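Local coordinates for protein dihydroxyacetone kinase (Citrobacter freundii, PDB 1UN8) that phosphorylates dihydroxyacetone with ATP and a divalent metal ion, giving dihydroxyacetone phosphate and ADP in the oxidative route of glycerol fermentation, at residues K109-D114 / M217-E222; L135-D140 / A153-V158; S194-P199 / T296-K301; F187-A192 / A213-G218. All blocks are in the same frame, centred on the assembly; numbering follows the deposited sequence.

Interaction 1: residues K109-D114 / M217-E222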
loop_
_atom_site.group_PDB
_atom_site.type_symbol
_atom_site.label_atom_id
_atom_site.label_comp_id
_atom_site.label_asym_id
_atom_site.label_seq_id
_atom_site.Cartn_x
_atom_site.Cartn_y
_atom_site.Cartn_z
ATOM N N LYS A 109 13.275 14.588 -11.871
ATOM C CA LYS A 109 13.477 14.661 -10.421
ATOM C C LYS A 109 14.963 14.953 -10.207
ATOM O O LYS A 109 15.805 14.472 -10.961
ATOM C CB LYS A 109 13.060 13.343 -9.749
ATOM C CG LYS A 109 11.561 13.056 -9.857
ATOM C CD LYS A 109 11.107 11.879 -8.978
ATOM C CE LYS A 109 11.845 10.581 -9.296
ATOM N NZ LYS A 109 11.783 10.202 -10.729
ATOM N N ASN A 110 15.285 15.750 -9.197
ATOM C CA ASN A 110 16.674 16.135 -8.953
ATOM C C ASN A 110 17.635 15.024 -8.532
ATOM O O ASN A 110 17.827 14.772 -7.350
ATOM C CB ASN A 110 16.726 17.261 -7.918
ATOM C CG ASN A 110 17.931 18.167 -8.102
ATOM O OD1 ASN A 110 18.844 17.853 -8.866
ATOM N ND2 ASN A 110 17.939 19.301 -7.395
ATOM N N TYR A 111 18.230 14.360 -9.511
ATOM C CA TYR A 111 19.213 13.311 -9.262
ATOM C C TYR A 111 20.186 13.344 -10.437
ATOM O O TYR A 111 19.765 13.378 -11.596
ATOM C CB TYR A 111 18.516 11.970 -9.022
ATOM C CG TYR A 111 17.530 11.988 -7.876
ATOM C CD1 TYR A 111 16.165 12.084 -8.115
ATOM C CD2 TYR A 111 17.958 11.911 -6.560
ATOM C CE1 TYR A 111 15.256 12.100 -7.073
ATOM C CE2 TYR A 111 17.058 11.927 -5.512
ATOM C CZ TYR A 111 15.708 12.022 -5.773
ATOM O OH TYR A 111 14.810 12.038 -4.732
ATOM N N THR A 112 21.481 13.346 -10.135
ATOM C CA THR A 112 22.517 13.392 -11.163
ATOM C C THR A 112 22.260 12.484 -12.361
ATOM O O THR A 112 22.260 12.935 -13.501
ATOM C CB THR A 112 23.880 13.027 -10.577
ATOM O OG1 THR A 112 24.150 13.885 -9.470
ATOM C CG2 THR A 112 24.980 13.208 -11.624
ATOM N N GLY A 113 22.060 11.200 -12.097
ATOM C CA GLY A 113 21.820 10.255 -13.175
ATOM C C GLY A 113 20.751 10.710 -14.156
ATOM O O GLY A 113 20.946 10.649 -15.365
ATOM N N ASP A 114 19.618 11.168 -13.644
ATOM C CA ASP A 114 18.545 11.623 -14.510
ATOM C C ASP A 114 18.869 12.937 -15.200
ATOM O O ASP A 114 18.585 13.106 -16.384
ATOM C CB ASP A 114 17.247 11.772 -13.723
ATOM C CG ASP A 114 16.706 10.452 -13.254
ATOM O OD1 ASP A 114 17.180 9.421 -13.780
ATOM O OD2 ASP A 114 15.816 10.443 -12.371
ATOM N N MET A 217 14.457 10.384 4.902
ATOM C CA MET A 217 15.030 9.255 4.170
ATOM C C MET A 217 14.615 9.413 2.694
ATOM O O MET A 217 13.442 9.678 2.385
ATOM C CB MET A 217 14.510 7.929 4.720
ATOM C CG MET A 217 15.158 6.721 4.070
ATOM S SD MET A 217 14.564 5.106 4.689
ATOM C CE MET A 217 15.388 5.071 6.325
ATOM N N GLY A 218 15.580 9.261 1.796
ATOM C CA GLY A 218 15.313 9.405 0.377
ATOM C C GLY A 218 14.486 8.300 -0.247
ATOM O O GLY A 218 14.393 7.205 0.313
ATOM N N ILE A 219 13.892 8.582 -1.411
ATOM C CA ILE A 219 13.065 7.601 -2.101
ATOM C C ILE A 219 13.886 6.477 -2.719
ATOM O O ILE A 219 13.339 5.567 -3.341
ATOM C CB ILE A 219 12.197 8.257 -3.185
ATOM C CG1 ILE A 219 13.073 8.849 -4.295
ATOM C CG2 ILE A 219 11.314 9.307 -2.543
ATOM C CD1 ILE A 219 12.293 9.305 -5.512
ATOM N N HIS A 220 15.202 6.554 -2.563
ATOM C CA HIS A 220 16.077 5.500 -3.056
ATOM C C HIS A 220 16.756 4.922 -1.822
ATOM O O HIS A 220 17.681 4.131 -1.917
ATOM C CB HIS A 220 17.114 6.047 -4.046
ATOM C CG HIS A 220 16.510 6.637 -5.284
ATOM N ND1 HIS A 220 16.449 7.996 -5.510
ATOM C CD2 HIS A 220 15.878 6.053 -6.332
ATOM C CE1 HIS A 220 15.803 8.222 -6.639
ATOM N NE2 HIS A 220 15.445 7.061 -7.158
ATOM N N GLY A 221 16.269 5.334 -0.656
ATOM C CA GLY A 221 16.830 4.864 0.594
ATOM C C GLY A 221 17.980 5.715 1.088
ATOM O O GLY A 221 18.607 5.383 2.079
ATOM N N GLU A 222 18.254 6.820 0.409
ATOM C CA GLU A 222 19.343 7.705 0.806
ATOM C C GLU A 222 19.205 8.179 2.261
ATOM O O GLU A 222 18.104 8.293 2.786
ATOM C CB GLU A 222 19.390 8.949 -0.101
ATOM C CG GLU A 222 19.515 8.701 -1.605
ATOM C CD GLU A 222 18.168 8.663 -2.310
ATOM O OE1 GLU A 222 18.121 9.032 -3.510
ATOM O OE2 GLU A 222 17.163 8.256 -1.671
HETATM O O HOH W 1 15.558 10.759 -2.692
#
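In both Tyr111 and His220, chi1 near -60° (-58° and -62°) turns the ring away from its own carbonyl carbon, and the two rings meet coming from opposite directions. The result is a T-shaped, edge-to-face pair in the dihydroxyacetone site of the DhaK domain. His220 is the active-site residue that forms the hemiaminal intermediate, and Lys109 and Asp114 are substrate-binding residues. His220 presents its edge, with CE1 over the centre of the Tyr111 face and 3.9 Å from Tyr111 CZ. The ring planes stand at 90°.

Glu222 fixes the rotation of the histidine. Glu222 OE1 accepts from His220 ND1 at 2.8 Å, nearly in the imidazole plane, and Glu222 OE2 accepts from the backbone N of His220. Both donors reach the syn side of the carboxylate but lie well out of its plane. The carboxylate also packs on the tyrosine, with Glu222 OE1 3.7 Å from Tyr111 CE2.

Ile219 packs on a face of the histidine, its CG1 over that face but off its centre. Ile219 CD1 touches Lys109 CE at 4.0 Å. The ammonium group of Lys109 turns instead to His65. Phe83 and His61 also meet the catalytic ring. Tyr111 OH hydrogen-bonds to Gly151 O, and a water donates to the same hydroxyl oxygen while accepting from Ile219 N at 3.0 Å.

Interaction 2: residues L135-D140 / A153-V158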
loop_
_atom_site.group_PDB
_atom_site.type_symbol
_atom_site.label_atom_id
_atom_site.label_comp_id
_atom_site.label_asym_id
_atom_site.label_seq_id
_atom_site.Cartn_x
_atom_site.Cartn_y
_atom_site.Cartn_z
ATOM N N LEU A 135 12.773 20.716 -16.907
ATOM C CA LEU A 135 12.491 21.288 -15.595
ATOM C C LEU A 135 12.910 20.298 -14.515
ATOM O O LEU A 135 12.300 19.238 -14.360
ATOM C CB LEU A 135 11.002 21.599 -15.436
ATOM C CG LEU A 135 10.607 22.019 -14.014
ATOM C CD1 LEU A 135 11.329 23.310 -13.676
ATOM C CD2 LEU A 135 9.099 22.198 -13.881
ATOM N N ILE A 136 13.966 20.642 -13.779
ATOM C CA ILE A 136 14.449 19.788 -12.696
ATOM C C ILE A 136 13.623 20.109 -11.440
ATOM O O ILE A 136 13.566 21.267 -11.000
ATOM C CB ILE A 136 15.948 20.035 -12.362
ATOM C CG1 ILE A 136 16.835 19.853 -13.595
ATOM C CG2 ILE A 136 16.397 19.045 -11.302
ATOM C CD1 ILE A 136 16.718 20.969 -14.576
ATOM N N VAL A 137 12.977 19.093 -10.869
ATOM C CA VAL A 137 12.167 19.286 -9.670
ATOM C C VAL A 137 12.902 18.869 -8.387
ATOM O O VAL A 137 13.371 17.735 -8.269
ATOM C CB VAL A 137 10.852 18.499 -9.769
ATOM C CG1 VAL A 137 9.938 18.861 -8.603
ATOM C CG2 VAL A 137 10.165 18.812 -11.091
ATOM N N GLY A 138 13.008 19.803 -7.441
ATOM C CA GLY A 138 13.681 19.530 -6.183
ATOM C C GLY A 138 12.810 20.045 -5.058
ATOM O O GLY A 138 13.088 21.078 -4.465
ATOM N N ASP A 139 11.746 19.308 -4.762
ATOM C CA ASP A 139 10.798 19.713 -3.737
ATOM C C ASP A 139 11.098 19.341 -2.281
ATOM O O ASP A 139 10.473 19.877 -1.370
ATOM C CB ASP A 139 9.397 19.209 -4.124
ATOM C CG ASP A 139 9.323 17.691 -4.233
ATOM O OD1 ASP A 139 10.139 17.089 -4.961
ATOM O OD2 ASP A 139 8.436 17.095 -3.589
ATOM N N ASP A 140 12.047 18.439 -2.052
ATOM C CA ASP A 140 12.385 18.030 -0.690
ATOM C C ASP A 140 12.945 19.193 0.138
ATOM O O ASP A 140 13.782 19.953 -0.344
ATOM C CB ASP A 140 13.391 16.873 -0.745
ATOM C CG ASP A 140 13.785 16.358 0.632
ATOM O OD1 ASP A 140 12.984 16.487 1.578
ATOM O OD2 ASP A 140 14.902 15.808 0.757
ATOM N N ALA A 153 7.848 13.018 -3.989
ATOM C CA ALA A 153 6.417 13.024 -4.271
ATOM C C ALA A 153 5.820 14.238 -4.985
ATOM O O ALA A 153 5.037 14.087 -5.920
ATOM C CB ALA A 153 5.641 12.752 -2.991
ATOM N N GLY A 154 6.189 15.437 -4.545
ATOM C CA GLY A 154 5.652 16.641 -5.149
ATOM C C GLY A 154 5.776 16.689 -6.662
ATOM O O GLY A 154 5.004 17.362 -7.337
ATOM N N THR A 155 6.756 15.975 -7.196
ATOM C CA THR A 155 6.971 15.962 -8.628
ATOM C C THR A 155 5.675 15.744 -9.407
ATOM O O THR A 155 5.430 16.416 -10.399
ATOM C CB THR A 155 7.973 14.853 -9.040
ATOM O OG1 THR A 155 9.247 15.082 -8.412
ATOM C CG2 THR A 155 8.141 14.829 -10.558
ATOM N N ILE A 156 4.836 14.821 -8.960
ATOM C CA ILE A 156 3.612 14.565 -9.694
ATOM C C ILE A 156 2.669 15.759 -9.679
ATOM O O ILE A 156 1.845 15.910 -10.577
ATOM C CB ILE A 156 2.867 13.312 -9.177
ATOM C CG1 ILE A 156 2.454 13.515 -7.723
ATOM C CG2 ILE A 156 3.730 12.065 -9.391
ATOM C CD1 ILE A 156 1.056 12.967 -7.417
ATOM N N LEU A 157 2.760 16.607 -8.662
ATOM C CA LEU A 157 1.894 17.772 -8.650
ATOM C C LEU A 157 2.358 18.658 -9.795
ATOM O O LEU A 157 1.573 19.416 -10.369
ATOM C CB LEU A 157 1.991 18.522 -7.328
ATOM C CG LEU A 157 1.474 17.761 -6.109
ATOM C CD1 LEU A 157 1.544 18.690 -4.901
ATOM C CD2 LEU A 157 0.052 17.270 -6.343
ATOM N N VAL A 158 3.641 18.548 -10.136
ATOM C CA VAL A 158 4.193 19.327 -11.230
ATOM C C VAL A 158 3.670 18.742 -12.540
ATOM O O VAL A 158 3.330 19.480 -13.466
ATOM C CB VAL A 158 5.739 19.309 -11.209
ATOM C CG1 VAL A 158 6.291 19.998 -12.443
ATOM C CG2 VAL A 158 6.241 20.025 -9.963
#
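Val137, Asp139 and Val158 bury the most surface where the end of strand 132-137 meets the beginning of helix 155-167. Val137 points its CB toward the helix. With chi1 at -172°, its CG1 touches two helix residues: Thr155 OG1 lies 3.8 Å from Val137 CG1, and Val158 CG2 lies 4.1 Å from it. The two valines run alongside each other, pointing opposite ways, while Val137 and Thr155 meet at a slant. Thr155 OG1 is itself hydrogen-bonded to Ile152 O. The other branch of Val158 faces Leu135. Here Leu135 CD2 and Val158 CG1 meet tip to tip at 3.8 Å.

This is packing of a helix on the outermost strand, within this chain, of the mixed sheet that also contains strand 104-109 of the alpha/beta DhaK domain. A connection without helix or strand links the two elements. Thr155 also lies beside Lys109 of the substrate site.

Asp139 makes the polar end of the contact. Its chi1 of 61° tucks the carboxylate over the backbone. Asp139 OD2 lies 3.0 Å from Gly154 N, in a weak, bent hydrogen bond with an N-H...O angle of 125°. The buried carboxylate has three partners: Ser188 OG on OD2, Ile152 N on OD1 and, weakly, Gly154 N. Glycine brings its backbone very close here, with Gly154 CA only 3.2 Å from Asp139 OD2.

Interaction 3: residues S194-P199 / T296-K301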
loop_
_atom_site.group_PDB
_atom_site.type_symbol
_atom_site.label_atom_id
_atom_site.label_comp_id
_atom_site.label_asym_id
_atom_site.label_seq_id
_atom_site.Cartn_x
_atom_site.Cartn_y
_atom_site.Cartn_z
ATOM N N SER A 194 11.712 2.491 8.337
ATOM C CA SER A 194 12.689 1.553 7.792
ATOM C C SER A 194 12.827 1.715 6.283
ATOM O O SER A 194 11.901 2.148 5.603
ATOM C CB SER A 194 12.327 0.098 8.131
ATOM O OG SER A 194 11.062 -0.253 7.614
ATOM N N SER A 195 13.996 1.385 5.758
ATOM C CA SER A 195 14.195 1.507 4.329
ATOM C C SER A 195 13.422 0.393 3.620
ATOM O O SER A 195 12.660 -0.337 4.249
ATOM C CB SER A 195 15.676 1.448 3.990
ATOM O OG SER A 195 15.897 1.892 2.666
ATOM N N CYS A 196 13.619 0.252 2.320
ATOM C CA CYS A 196 12.878 -0.748 1.552
ATOM C C CYS A 196 13.643 -2.032 1.273
ATOM O O CYS A 196 14.870 -2.076 1.369
ATOM C CB CYS A 196 12.457 -0.144 0.206
ATOM S SG CYS A 196 13.886 0.426 -0.751
ATOM N N HIS A 197 12.901 -3.073 0.915
ATOM C CA HIS A 197 13.504 -4.347 0.561
ATOM C C HIS A 197 13.850 -4.280 -0.921
ATOM O O HIS A 197 13.008 -3.953 -1.749
ATOM C CB HIS A 197 12.531 -5.502 0.803
ATOM C CG HIS A 197 12.270 -5.775 2.249
ATOM N ND1 HIS A 197 11.054 -5.522 2.847
ATOM C CD2 HIS A 197 13.080 -6.246 3.227
ATOM C CE1 HIS A 197 11.126 -5.823 4.131
ATOM N NE2 HIS A 197 12.345 -6.266 4.387
ATOM N N LEU A 198 15.092 -4.591 -1.254
ATOM C CA LEU A 198 15.533 -4.559 -2.637
ATOM C C LEU A 198 15.406 -5.926 -3.286
ATOM O O LEU A 198 15.507 -6.942 -2.610
ATOM C CB LEU A 198 16.980 -4.091 -2.695
ATOM C CG LEU A 198 17.210 -2.667 -2.182
ATOM C CD1 LEU A 198 18.709 -2.388 -2.127
ATOM C CD2 LEU A 198 16.500 -1.655 -3.098
ATOM N N PRO A 199 15.173 -5.970 -4.605
ATOM C CA PRO A 199 15.039 -7.248 -5.311
ATOM C C PRO A 199 16.390 -7.935 -5.520
ATOM O O PRO A 199 16.743 -8.315 -6.642
ATOM C CB PRO A 199 14.377 -6.844 -6.624
ATOM C CG PRO A 199 14.972 -5.511 -6.880
ATOM C CD PRO A 199 14.909 -4.841 -5.515
ATOM N N THR A 296 6.315 6.032 -4.604
ATOM C CA THR A 296 6.879 5.145 -3.601
ATOM C C THR A 296 8.361 4.902 -3.656
ATOM O O THR A 296 9.060 5.413 -4.519
ATOM C CB THR A 296 6.211 3.766 -3.650
ATOM O OG1 THR A 296 6.503 3.151 -4.910
ATOM C CG2 THR A 296 4.702 3.891 -3.463
ATOM N N ALA A 297 8.819 4.102 -2.698
ATOM C CA ALA A 297 10.217 3.688 -2.554
ATOM C C ALA A 297 10.067 2.198 -2.251
ATOM O O ALA A 297 10.384 1.721 -1.157
ATOM C CB ALA A 297 10.869 4.419 -1.376
ATOM N N LEU A 298 9.553 1.479 -3.239
ATOM C CA LEU A 298 9.279 0.065 -3.099
ATOM C C LEU A 298 8.388 -0.097 -1.861
ATOM O O LEU A 298 7.357 0.570 -1.768
ATOM C CB LEU A 298 10.585 -0.719 -2.979
ATOM C CG LEU A 298 11.361 -0.711 -4.303
ATOM C CD1 LEU A 298 12.703 -1.400 -4.166
ATOM C CD2 LEU A 298 10.522 -1.402 -5.351
ATOM N N ASP A 299 8.776 -0.942 -0.906
ATOM C CA ASP A 299 7.948 -1.134 0.280
ATOM C C ASP A 299 8.382 -0.337 1.516
ATOM O O ASP A 299 8.034 -0.688 2.648
ATOM C CB ASP A 299 7.873 -2.622 0.619
ATOM C CG ASP A 299 9.204 -3.194 1.058
ATOM O OD1 ASP A 299 10.239 -2.525 0.880
ATOM O OD2 ASP A 299 9.214 -4.326 1.574
ATOM N N MET A 300 9.120 0.745 1.295
ATOM C CA MET A 300 9.590 1.592 2.386
ATOM C C MET A 300 8.478 1.953 3.368
ATOM O O MET A 300 7.457 2.515 2.975
ATOM C CB MET A 300 10.195 2.876 1.818
ATOM C CG MET A 300 10.805 3.804 2.856
ATOM S SD MET A 300 11.986 4.931 2.085
ATOM C CE MET A 300 11.166 6.453 2.402
ATOM N N LYS A 301 8.678 1.652 4.647
ATOM C CA LYS A 301 7.658 1.986 5.618
ATOM C C LYS A 301 7.785 3.418 6.115
ATOM O O LYS A 301 8.252 3.668 7.224
ATOM C CB LYS A 301 7.678 1.015 6.799
ATOM C CG LYS A 301 6.571 1.305 7.809
ATOM C CD LYS A 301 6.095 0.081 8.577
ATOM C CE LYS A 301 4.794 0.429 9.316
ATOM N NZ LYS A 301 4.153 -0.720 10.025
HETATM O O HOH W 2 10.282 -1.076 5.473
#
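The carboxylate of Asp299 grips His197 at two points. Asp299 OD2 accepts from His197 ND1 at 2.5 Å, and Asp299 OD1 accepts from the backbone N of His197 at 2.7 Å. Both bonds are nearly straight and both use syn lone pairs. Asp299 OD2 lies in the imidazole plane, although the carboxylate is turned 58° from the ring. The aspartate chi1 of 67° swings the carboxylate toward this partner. From outside the two segments, Lys301 of the second subunit pairs its charge with Asp299 OD2, which would probably favour the negative form of Asp299. The Lys301 of this chain likewise reaches Asp299 of the second subunit, and also Glu268 of its own chain.

Beside this pair, Cys196 CB packs 3.7 Å from Leu298 CB. Leu298 CD1 reaches on to Leu198 CD2, and these two leucines cross at about a right angle. At the other end a water donates to Ser195 O at 2.8 Å, contacts Ser194 OG and accepts from Lys301 N. The direct bond from Lys301 N to Ser194 O is weak.

Residues 297-300 form a type II' beta turn. The arrangement is a loop-to-loop contact at the homodimer interface of the DhaK domain, close to the substrate-binding Gly60.

Interaction 4: residues F187-A192 / A213-G218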
loop_
_atom_site.group_PDB
_atom_site.type_symbol
_atom_site.label_atom_id
_atom_site.label_comp_id
_atom_site.label_asym_id
_atom_site.label_seq_id
_atom_site.Cartn_x
_atom_site.Cartn_y
_atom_site.Cartn_z
ATOM N N PHE A 187 6.416 21.929 -1.732
ATOM C CA PHE A 187 7.316 21.574 -0.639
ATOM C C PHE A 187 6.948 20.206 -0.058
ATOM O O PHE A 187 5.795 19.948 0.312
ATOM C CB PHE A 187 7.259 22.655 0.448
ATOM C CG PHE A 187 7.386 24.061 -0.091
ATOM C CD1 PHE A 187 6.292 24.701 -0.673
ATOM C CD2 PHE A 187 8.619 24.713 -0.090
ATOM C CE1 PHE A 187 6.422 25.957 -1.246
ATOM C CE2 PHE A 187 8.757 25.974 -0.664
ATOM C CZ PHE A 187 7.658 26.595 -1.244
ATOM N N SER A 188 7.933 19.319 0.013
ATOM C CA SER A 188 7.690 17.982 0.533
ATOM C C SER A 188 8.671 17.580 1.629
ATOM O O SER A 188 9.825 18.015 1.642
ATOM C CB SER A 188 7.766 16.968 -0.601
ATOM O OG SER A 188 6.934 17.357 -1.672
ATOM N N LEU A 189 8.186 16.751 2.547
ATOM C CA LEU A 189 8.997 16.245 3.637
ATOM C C LEU A 189 8.576 14.811 3.928
ATOM O O LEU A 189 7.400 14.527 4.129
ATOM C CB LEU A 189 8.817 17.103 4.890
ATOM C CG LEU A 189 9.622 16.665 6.116
ATOM C CD1 LEU A 189 11.091 16.566 5.743
ATOM C CD2 LEU A 189 9.394 17.657 7.265
ATOM N N GLY A 190 9.539 13.905 3.945
ATOM C CA GLY A 190 9.219 12.514 4.208
ATOM C C GLY A 190 9.835 11.979 5.487
ATOM O O GLY A 190 10.765 12.566 6.053
ATOM N N VAL A 191 9.304 10.856 5.954
ATOM C CA VAL A 191 9.810 10.233 7.165
ATOM C C VAL A 191 9.614 8.740 6.997
ATOM O O VAL A 191 8.642 8.311 6.363
ATOM C CB VAL A 191 9.047 10.724 8.425
ATOM C CG1 VAL A 191 7.599 10.265 8.382
ATOM C CG2 VAL A 191 9.744 10.222 9.683
ATOM N N ALA A 192 10.539 7.951 7.545
ATOM C CA ALA A 192 10.446 6.510 7.433
ATOM C C ALA A 192 10.926 5.777 8.680
ATOM O O ALA A 192 11.824 6.246 9.388
ATOM C CB ALA A 192 11.230 6.046 6.217
ATOM N N ALA A 213 12.521 7.236 14.228
ATOM C CA ALA A 213 12.125 7.470 12.838
ATOM C C ALA A 213 13.102 8.369 12.099
ATOM O O ALA A 213 13.466 9.438 12.584
ATOM C CB ALA A 213 10.732 8.084 12.793
ATOM N N GLU A 214 13.513 7.939 10.910
ATOM C CA GLU A 214 14.453 8.718 10.120
ATOM C C GLU A 214 13.749 9.772 9.255
ATOM O O GLU A 214 13.080 9.458 8.263
ATOM C CB GLU A 214 15.295 7.796 9.236
ATOM C CG GLU A 214 16.293 8.534 8.366
ATOM C CD GLU A 214 17.313 7.610 7.722
ATOM O OE1 GLU A 214 17.792 7.950 6.613
ATOM O OE2 GLU A 214 17.653 6.558 8.320
ATOM N N LEU A 215 13.901 11.032 9.643
ATOM C CA LEU A 215 13.298 12.124 8.907
ATOM C C LEU A 215 14.105 12.391 7.642
ATOM O O LEU A 215 15.334 12.494 7.688
ATOM C CB LEU A 215 13.263 13.387 9.771
ATOM C CG LEU A 215 12.645 14.610 9.104
ATOM C CD1 LEU A 215 11.170 14.352 8.876
ATOM C CD2 LEU A 215 12.820 15.830 9.981
ATOM N N GLY A 216 13.417 12.486 6.509
ATOM C CA GLY A 216 14.101 12.771 5.264
ATOM C C GLY A 216 14.738 11.622 4.511
ATOM O O GLY A 216 15.502 11.853 3.575
ATOM N N MET A 217 14.457 10.384 4.902
ATOM C CA MET A 217 15.030 9.255 4.170
ATOM C C MET A 217 14.615 9.413 2.694
ATOM O O MET A 217 13.442 9.678 2.385
ATOM C CB MET A 217 14.510 7.929 4.720
ATOM C CG MET A 217 15.158 6.721 4.070
ATOM S SD MET A 217 14.564 5.106 4.689
ATOM C CE MET A 217 15.388 5.071 6.325
ATOM N N GLY A 218 15.580 9.261 1.796
ATOM C CA GLY A 218 15.313 9.405 0.377
ATOM C C GLY A 218 14.486 8.300 -0.247
ATOM O O GLY A 218 14.393 7.205 0.313
#
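Val191 and Ala192 face Leu215 and Glu214 across an antiparallel ladder, the tight part of this contact. Ala192 and Glu214 are the hydrogen-bonded pair. Ala192 N gives to Glu214 O at 3.0 Å, and Glu214 N gives to Ala192 O at 2.8 Å. Val191 and Leu215 make the non-hydrogen-bonded pair, with CA atoms only 4.3 Å apart. Gly216 N extends the ladder to Gly190 O at 2.7 Å.

Apolar groups close in around this backbone. With chi1 at -180°, Leu215 extends CD1 past Gly190 O to Leu189, where Leu215 CD1 lies 3.8 Å from Leu189 CD1 and the two side chains cross at about a right angle. Val191 CG2 packs on Ala213 CB at 3.9 Å. Helix 233-247 covers Leu189 and Val191 through Met240. On the face with Ala192 and Glu214, Ala192 CB touches Met217 SD at 3.8 Å.

The Glu214 chain is the loose part. It is extended and leads its carboxylate away from the partner strand, to Gly224 N, Arg207 and His209. Even so, every touching residue is buried, and no side of the contact faces solvent.

The chain then turns in a type II beta turn from Glu214 to Met217, with Gly216 at a positive phi. This is the antiparallel pairing of neighbouring strands in a mixed sheet of the DhaK domain, leading into the loop that carries the active-site His220.

All four contacts lie in the DhaK domain. Interactions 2, 3 and 4 are buried, whereas interaction 1 is partly buried and lines the substrate site. Interactions 1 and 4 share Met217 and Gly218: backbone pairing in 4 gives way to rings, a carboxylate and water in 1. Interaction 2 joins strand 132-137, of the sheet that holds strand 104-109, to helix 155-167, mainly by aliphatic packing; interaction 4 lies in the second sheet. Interaction 2 touches interaction 1 where Asn110 N meets Val137 O, and interaction 4 through Asp139 and Ser188. Interaction 3 relies on a carboxylate at the dimer interface. Its Met300 packs on Met217 of interactions 1 and 4, but it does not touch interaction 2.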